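Local coordinates for protein aspartokinase 1, chloroplastic (Arabidopsis thaliana, PDB 2CDQ) that catalyses the ATP-dependent phosphorylation of L-aspartate to 4-phospho-L-aspartate, the first step in making lysine, threonine, methionine and isoleucine, at residues Thr139-Val144 against Val225-Arg230; Phe146-Ser151 against Gly214-Gly219; Arg167-Phe172 against Ala208-Thr213. One frame throughout, in Å; residues are numbered along the deposited sequence.

Contact 1: Thr139-Val144 against Val225-Arg230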
# COMPACT_ATOMS: atom_id res chain seq x y z
N THR A 139 -30.46 13.12 -13.44
CA THR A 139 -31.25 14.23 -12.91
C THR A 139 -30.37 15.10 -12.02
O THR A 139 -30.41 16.33 -12.09
CB THR A 139 -32.49 13.75 -12.12
OG1 THR A 139 -33.34 12.97 -12.97
CG2 THR A 139 -33.28 14.93 -11.57
N ARG A 140 -29.56 14.43 -11.20
CA ARG A 140 -28.65 15.07 -10.27
C ARG A 140 -27.76 16.09 -11.00
O ARG A 140 -27.56 17.20 -10.51
CB ARG A 140 -27.81 14.01 -9.55
CG ARG A 140 -27.09 14.50 -8.30
CD ARG A 140 -26.34 13.36 -7.59
NE ARG A 140 -27.26 12.50 -6.83
CZ ARG A 140 -27.43 12.56 -5.52
NH1 ARG A 140 -26.74 13.43 -4.79
NH2 ARG A 140 -28.29 11.74 -4.92
N ASP A 141 -27.26 15.70 -12.17
CA ASP A 141 -26.48 16.61 -13.00
C ASP A 141 -27.28 17.81 -13.51
O ASP A 141 -26.77 18.93 -13.56
CB ASP A 141 -25.86 15.87 -14.18
CG ASP A 141 -24.45 15.41 -13.90
OD1 ASP A 141 -24.10 15.22 -12.71
OD2 ASP A 141 -23.69 15.25 -14.87
N TYR A 142 -28.53 17.56 -13.90
CA TYR A 142 -29.41 18.63 -14.37
C TYR A 142 -29.70 19.61 -13.24
O TYR A 142 -29.57 20.82 -13.41
CB TYR A 142 -30.70 18.06 -14.97
CG TYR A 142 -31.61 19.10 -15.59
CD1 TYR A 142 -31.26 19.74 -16.79
CD2 TYR A 142 -32.82 19.44 -14.99
CE1 TYR A 142 -32.10 20.70 -17.36
CE2 TYR A 142 -33.66 20.40 -15.55
CZ TYR A 142 -33.29 21.03 -16.73
OH TYR A 142 -34.12 21.98 -17.29
N LEU A 143 -30.05 19.06 -12.08
CA LEU A 143 -30.34 19.82 -10.87
C LEU A 143 -29.22 20.81 -10.55
O LEU A 143 -29.45 22.03 -10.50
CB LEU A 143 -30.57 18.87 -9.69
CG LEU A 143 -31.52 19.20 -8.53
CD1 LEU A 143 -31.29 18.22 -7.40
CD2 LEU A 143 -31.37 20.61 -8.00
N VAL A 144 -27.99 20.31 -10.38
CA VAL A 144 -26.88 21.19 -10.02
C VAL A 144 -26.51 22.20 -11.12
O VAL A 144 -25.89 23.23 -10.82
CB VAL A 144 -25.61 20.44 -9.49
CG1 VAL A 144 -25.98 19.20 -8.69
CG2 VAL A 144 -24.67 20.08 -10.61
N VAL A 225 -27.25 17.40 -20.03
CA VAL A 225 -26.34 18.21 -19.22
C VAL A 225 -25.51 17.33 -18.29
O VAL A 225 -26.02 16.39 -17.66
CB VAL A 225 -27.09 19.29 -18.40
CG1 VAL A 225 -26.11 20.22 -17.71
CG2 VAL A 225 -28.02 20.11 -19.31
N THR A 226 -24.22 17.64 -18.20
CA THR A 226 -23.27 16.82 -17.48
C THR A 226 -22.38 17.67 -16.57
O THR A 226 -22.03 18.79 -16.93
CB THR A 226 -22.42 16.01 -18.49
OG1 THR A 226 -23.02 14.73 -18.69
CG2 THR A 226 -21.01 15.82 -18.01
N THR A 227 -22.03 17.14 -15.40
CA THR A 227 -21.02 17.77 -14.53
C THR A 227 -19.67 17.07 -14.66
O THR A 227 -19.61 15.86 -14.84
CB THR A 227 -21.43 17.83 -13.05
OG1 THR A 227 -21.67 16.51 -12.55
CG2 THR A 227 -22.67 18.67 -12.87
N LEU A 228 -18.59 17.84 -14.54
CA LEU A 228 -17.24 17.35 -14.84
C LEU A 228 -16.56 16.56 -13.71
O LEU A 228 -15.38 16.23 -13.82
CB LEU A 228 -16.35 18.51 -15.32
CG LEU A 228 -16.88 19.35 -16.49
CD1 LEU A 228 -15.99 20.55 -16.75
CD2 LEU A 228 -17.04 18.52 -17.76
N GLY A 229 -17.30 16.26 -12.65
CA GLY A 229 -16.77 15.53 -11.50
C GLY A 229 -15.81 16.39 -10.70
O GLY A 229 -15.86 17.62 -10.79
N ARG A 230 -14.94 15.75 -9.92
CA ARG A 230 -13.83 16.45 -9.27
C ARG A 230 -13.07 17.22 -10.34
O ARG A 230 -13.11 16.85 -11.52
CB ARG A 230 -12.90 15.46 -8.58
CG ARG A 230 -13.56 14.62 -7.50
CD ARG A 230 -12.78 13.32 -7.27
NE ARG A 230 -13.46 12.38 -6.37
CZ ARG A 230 -14.14 12.70 -5.27
NH1 ARG A 230 -14.25 13.97 -4.88
NH2 ARG A 230 -14.72 11.75 -4.55
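Asp141 reaches out from helix 137-161 and takes two hydrogen bonds from a single residue of strand 225-227, one on each carboxylate oxygen. The backbone N of Thr227 gives to OD2 of Asp141 at 2.6 Å, with an N-H...O angle of 156°, and OG1 of Thr227 gives to OD1 of Asp141 at 2.8 Å. Both donors stand above the carboxylate plane, so the group lies across the threonine with a face turned to it. A chi1 of 59° sets OG1 between the backbone N and the carbonyl carbon of Thr227, from where it reaches OD1 while the N-H of the same residue reaches OD2. CG2 of Thr227 meets CG2 of Val144. Beside Asp141, at the next helix residue, CG2 of Val225 lies at the edge of the Tyr142 ring, near its plane, 4.1 Å from CD1, while the phenol OH of Tyr142 bonds Glu121. Leu74 of helix 69-80 packs on Val144, and Phe182 adjoins Asp141. Helix and strand run nearly perpendicular, with 86° between their short axes. In this amino acid kinase domain, the paired donors satisfy a buried carboxylate, probably stabilise its negative charge, and concentrate the polar link between helix and strand on Thr227, with apolar contacts of Val225 and Val144 beside it.

Contact 2: Phe146-Ser151 against Gly214-Gly219. With LYS (lysine), chain D.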
# COMPACT_ATOMS: atom_id res chain seq x y z
N PHE A 146 -28.31 24.25 -12.60
CA PHE A 146 -28.98 25.51 -12.29
C PHE A 146 -28.07 26.48 -11.56
O PHE A 146 -28.15 27.69 -11.76
CB PHE A 146 -30.22 25.25 -11.45
CG PHE A 146 -31.40 24.80 -12.26
CD1 PHE A 146 -32.33 25.72 -12.72
CD2 PHE A 146 -31.58 23.46 -12.56
CE1 PHE A 146 -33.41 25.31 -13.46
CE2 PHE A 146 -32.66 23.04 -13.30
CZ PHE A 146 -33.58 23.97 -13.76
N GLY A 147 -27.19 25.94 -10.72
CA GLY A 147 -26.26 26.75 -9.96
C GLY A 147 -25.47 27.70 -10.82
O GLY A 147 -25.61 28.91 -10.70
N GLU A 148 -24.64 27.15 -11.70
CA GLU A 148 -23.77 27.94 -12.57
C GLU A 148 -24.57 28.67 -13.65
O GLU A 148 -24.15 29.72 -14.12
CB GLU A 148 -22.70 27.07 -13.23
CG GLU A 148 -21.67 26.47 -12.26
CD GLU A 148 -22.22 25.31 -11.43
OE1 GLU A 148 -21.54 24.90 -10.47
OE2 GLU A 148 -23.32 24.81 -11.74
N CYS A 149 -25.71 28.10 -14.03
CA CYS A 149 -26.58 28.76 -15.00
C CYS A 149 -27.14 30.07 -14.46
O CYS A 149 -27.22 31.06 -15.19
CB CYS A 149 -27.71 27.83 -15.43
SG CYS A 149 -27.13 26.52 -16.51
N LEU A 150 -27.51 30.06 -13.18
CA LEU A 150 -27.94 31.27 -12.50
C LEU A 150 -26.75 32.21 -12.33
O LEU A 150 -26.77 33.36 -12.77
CB LEU A 150 -28.54 30.94 -11.15
CG LEU A 150 -29.93 30.32 -11.15
CD1 LEU A 150 -30.19 29.65 -9.82
CD2 LEU A 150 -30.99 31.37 -11.43
N SER A 151 -25.70 31.68 -11.70
CA SER A 151 -24.50 32.42 -11.37
C SER A 151 -23.97 33.26 -12.53
O SER A 151 -23.87 34.49 -12.42
CB SER A 151 -23.42 31.45 -10.90
OG SER A 151 -22.22 32.13 -10.62
N GLY A 214 -19.00 26.65 -15.05
CA GLY A 214 -17.75 25.97 -14.75
C GLY A 214 -17.81 24.46 -14.62
O GLY A 214 -16.87 23.75 -14.96
N PHE A 215 -18.91 23.96 -14.11
CA PHE A 215 -18.93 22.58 -13.63
C PHE A 215 -19.55 21.65 -14.69
O PHE A 215 -19.78 20.47 -14.44
CB PHE A 215 -19.67 22.57 -12.29
CG PHE A 215 -19.54 21.32 -11.49
CD1 PHE A 215 -18.51 20.42 -11.71
CD2 PHE A 215 -20.46 21.05 -10.48
CE1 PHE A 215 -18.42 19.26 -10.94
CE2 PHE A 215 -20.37 19.91 -9.71
CZ PHE A 215 -19.35 19.01 -9.94
N LEU A 216 -19.78 22.18 -15.89
CA LEU A 216 -20.74 21.59 -16.82
C LEU A 216 -20.23 21.15 -18.19
O LEU A 216 -19.26 21.71 -18.72
CB LEU A 216 -21.94 22.53 -17.00
CG LEU A 216 -22.59 23.11 -15.75
CD1 LEU A 216 -23.71 24.06 -16.15
CD2 LEU A 216 -23.12 22.01 -14.83
N GLY A 217 -20.90 20.15 -18.75
CA GLY A 217 -20.64 19.63 -20.09
C GLY A 217 -21.87 18.98 -20.69
O GLY A 217 -22.92 18.88 -20.04
N LYS A 218 -21.75 18.54 -21.94
CA LYS A 218 -22.84 17.87 -22.65
C LYS A 218 -22.43 16.47 -23.09
O LYS A 218 -21.38 16.29 -23.73
CB LYS A 218 -23.30 18.70 -23.86
CG LYS A 218 -24.63 18.23 -24.47
CD LYS A 218 -25.21 19.24 -25.46
CE LYS A 218 -24.56 19.11 -26.84
NZ LYS A 218 -25.13 20.10 -27.80
N GLY A 219 -23.26 15.48 -22.74
CA GLY A 219 -23.02 14.09 -23.11
C GLY A 219 -23.01 13.89 -24.62
O GLY A 219 -23.78 14.52 -25.34
N LYS D . -19.92 25.23 -8.61
CA LYS D . -19.57 24.61 -7.30
C LYS D . -18.90 25.62 -6.34
O LYS D . -19.47 26.67 -6.05
CB LYS D . -18.71 23.36 -7.51
CG LYS D . -17.58 23.53 -8.53
CD LYS D . -16.62 22.35 -8.49
CE LYS D . -15.78 22.36 -7.22
NZ LYS D . -14.85 21.19 -7.18
OXT LYS D . -17.79 25.44 -5.84
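OE1 of Glu148, 3.5 Å from CB of Phe215, accepts a hydrogen bond from the alpha-amino N of a bound lysine in the substrate pocket of the amino acid kinase fold. That bond, from lysine N to Glu148 OE1, is modelled at 2.5 Å, shorter than is credible, so its exact length is doubtful. Here helix 137-161 lies against strand 209-219 of the central sheet, and Glu148, a substrate-binding residue, points from the helix toward that strand. Its chain bends at chi2 (75°), which brings OE1 up to the ligand while CG stays beside the backbone N of Gly214, 3.9 Å away. OE1 also lies near the plane of the Phe215 ring at its edge; carboxylate and ring planes are 63° apart. Glu148 thus meets the alpha-amino group, probably cationic, while Phe215 packs on the methylenes, the lysine CD standing 4.1 Å above the ring plane over its centre. Ala65 also touches Glu148, and Ser151, one turn further along the helix, bonds the carbonyl of Ser64 through its hydroxyl. Farther from the ligand, CD2 of Leu216 lies near OE2 of Glu148, and the apolar contact is between CD1 of Leu216 and SG of Cys149, 4.2 Å apart.

Contact 3: Arg167-Phe172 against Ala208-Thr213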
# COMPACT_ATOMS: atom_id res chain seq x y z
N ARG A 167 -20.89 38.47 -22.50
CA ARG A 167 -21.77 37.44 -23.03
C ARG A 167 -21.66 36.19 -22.17
O ARG A 167 -20.57 35.66 -21.97
CB ARG A 167 -21.41 37.13 -24.50
CG ARG A 167 -22.11 35.91 -25.12
CD ARG A 167 -22.36 36.07 -26.62
NE ARG A 167 -21.24 36.68 -27.35
CZ ARG A 167 -21.27 37.88 -27.93
NH1 ARG A 167 -22.36 38.64 -27.88
NH2 ARG A 167 -20.19 38.34 -28.57
N GLN A 168 -22.79 35.73 -21.64
CA GLN A 168 -22.80 34.54 -20.80
C GLN A 168 -22.85 33.30 -21.66
O GLN A 168 -23.55 33.26 -22.68
CB GLN A 168 -23.96 34.58 -19.78
CG GLN A 168 -25.23 33.83 -20.18
CD GLN A 168 -25.15 32.33 -19.92
OE1 GLN A 168 -24.42 31.87 -19.04
NE2 GLN A 168 -25.91 31.57 -20.69
N TYR A 169 -22.11 32.28 -21.25
CA TYR A 169 -22.05 31.04 -21.99
C TYR A 169 -22.38 29.85 -21.11
O TYR A 169 -21.78 29.67 -20.05
CB TYR A 169 -20.65 30.84 -22.57
CG TYR A 169 -20.32 31.72 -23.75
CD1 TYR A 169 -19.38 32.75 -23.63
CD2 TYR A 169 -20.92 31.52 -24.99
CE1 TYR A 169 -19.06 33.55 -24.73
CE2 TYR A 169 -20.61 32.31 -26.08
CZ TYR A 169 -19.68 33.33 -25.95
OH TYR A 169 -19.38 34.11 -27.03
N ASP A 170 -23.35 29.05 -21.54
CA ASP A 170 -23.54 27.74 -20.97
C ASP A 170 -22.50 26.82 -21.61
O ASP A 170 -22.46 26.69 -22.84
CB ASP A 170 -24.96 27.23 -21.21
CG ASP A 170 -26.00 27.93 -20.34
OD1 ASP A 170 -25.59 28.76 -19.48
OD2 ASP A 170 -27.21 27.65 -20.51
N ALA A 171 -21.65 26.22 -20.79
CA ALA A 171 -20.58 25.34 -21.26
C ALA A 171 -21.10 24.23 -22.17
O ALA A 171 -20.47 23.91 -23.19
CB ALA A 171 -19.82 24.74 -20.09
N PHE A 172 -22.26 23.67 -21.82
CA PHE A 172 -22.84 22.56 -22.56
C PHE A 172 -23.38 22.96 -23.94
O PHE A 172 -23.63 22.10 -24.79
CB PHE A 172 -23.93 21.85 -21.75
CG PHE A 172 -24.99 22.77 -21.20
CD1 PHE A 172 -26.09 23.12 -21.98
CD2 PHE A 172 -24.90 23.27 -19.91
CE1 PHE A 172 -27.08 23.97 -21.48
CE2 PHE A 172 -25.89 24.11 -19.39
CZ PHE A 172 -26.98 24.46 -20.18
N ALA A 208 -16.83 40.65 -26.58
CA ALA A 208 -17.43 40.77 -25.25
C ALA A 208 -16.71 39.81 -24.32
O ALA A 208 -16.20 38.78 -24.77
CB ALA A 208 -18.92 40.44 -25.31
N VAL A 209 -16.66 40.14 -23.03
CA VAL A 209 -16.02 39.27 -22.04
C VAL A 209 -16.88 38.02 -21.79
O VAL A 209 -17.98 38.13 -21.25
CB VAL A 209 -15.74 40.02 -20.70
CG1 VAL A 209 -15.01 39.11 -19.72
CG2 VAL A 209 -14.94 41.30 -20.94
N PRO A 210 -16.38 36.84 -22.20
CA PRO A 210 -17.12 35.59 -22.02
C PRO A 210 -17.24 35.18 -20.55
O PRO A 210 -16.24 35.22 -19.81
CB PRO A 210 -16.29 34.57 -22.81
CG PRO A 210 -15.37 35.38 -23.68
CD PRO A 210 -15.09 36.61 -22.88
N ILE A 211 -18.45 34.83 -20.14
CA ILE A 211 -18.71 34.37 -18.78
C ILE A 211 -19.26 32.95 -18.86
O ILE A 211 -20.43 32.75 -19.16
CB ILE A 211 -19.72 35.29 -18.04
CG1 ILE A 211 -19.39 36.78 -18.25
CG2 ILE A 211 -19.81 34.95 -16.55
CD1 ILE A 211 -18.04 37.25 -17.69
N VAL A 212 -18.39 31.97 -18.60
CA VAL A 212 -18.72 30.55 -18.81
C VAL A 212 -19.01 29.79 -17.51
O VAL A 212 -18.30 29.94 -16.50
CB VAL A 212 -17.59 29.81 -19.58
CG1 VAL A 212 -18.12 28.53 -20.21
CG2 VAL A 212 -16.99 30.71 -20.66
N THR A 213 -20.07 28.97 -17.54
CA THR A 213 -20.41 28.04 -16.47
C THR A 213 -19.28 27.03 -16.29
O THR A 213 -18.69 26.58 -17.28
CB THR A 213 -21.69 27.26 -16.79
OG1 THR A 213 -21.48 26.50 -17.99
CG2 THR A 213 -22.87 28.19 -16.99
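Arg167-Tyr169 and Val209-Thr213 are neighbouring parallel strands in the central sheet of the amino acid kinase domain, with helix 191-205 between them in the chain, joined by a ladder of four backbone hydrogen bonds. Arg167 N gives to Val209 O, Ile211 N to Arg167 O, Tyr169 N to Ile211 O at 2.7 Å, and Thr213 N to Tyr169 O. Beyond the last rung, Ala171 N gives to OG1 of Thr213 at 2.8 Å, with an N-H...O angle of 165°. Thr213 holds its hydroxyl there by a chi1 of 61°, with CG2 turned instead toward OD1 of Asp170. On the sheet face of Arg167, Tyr169, Pro210 and Val212, the tyrosine ring lies beside the proline, its CE1 3.5 Å from CB of Pro210 at the ring edge. CG of Arg167 rests over a face of that ring, and NE gives to the tyrosine OH within the guanidinium plane. Farther out, Asp202 bonds the OH of Tyr169, Asp206 pairs with Arg167, and Arg153 with Asp170; NE2 of Gln168 donates to OD1 of Asp170 and its OE1 is hydrogen-bonded to OG1 of Thr152. The threonine hydroxyl thus carries the hydrogen bonding on to Ala171, while Thr213 also packs on Glu148 of the substrate site.

Overall arrangement
The three contacts are nested along the chain, contact 3 inside the loop closed by contact 2 and contact 2 inside that of contact 1. Contacts 1 and 2 share helix 137-161; strand 209-219 pairs with both 166-169 and 225-227, so one sheet runs through all three. Their centres lie about 8 Å (1 to 2), 10 Å (2 to 3) and 17 Å (1 to 3) apart. A probable backbone hydrogen bond, Leu228 N to Phe215 O at 2.9 Å, joins contacts 1 and 2. Contact 2 holds the bound lysine; the side chains of Val144 and Thr213 come within about 7 and 9 Å of it. CG2 of Thr213 packs against Glu148 O, linking the parallel ladder to the helix that carries the substrate-binding Glu148.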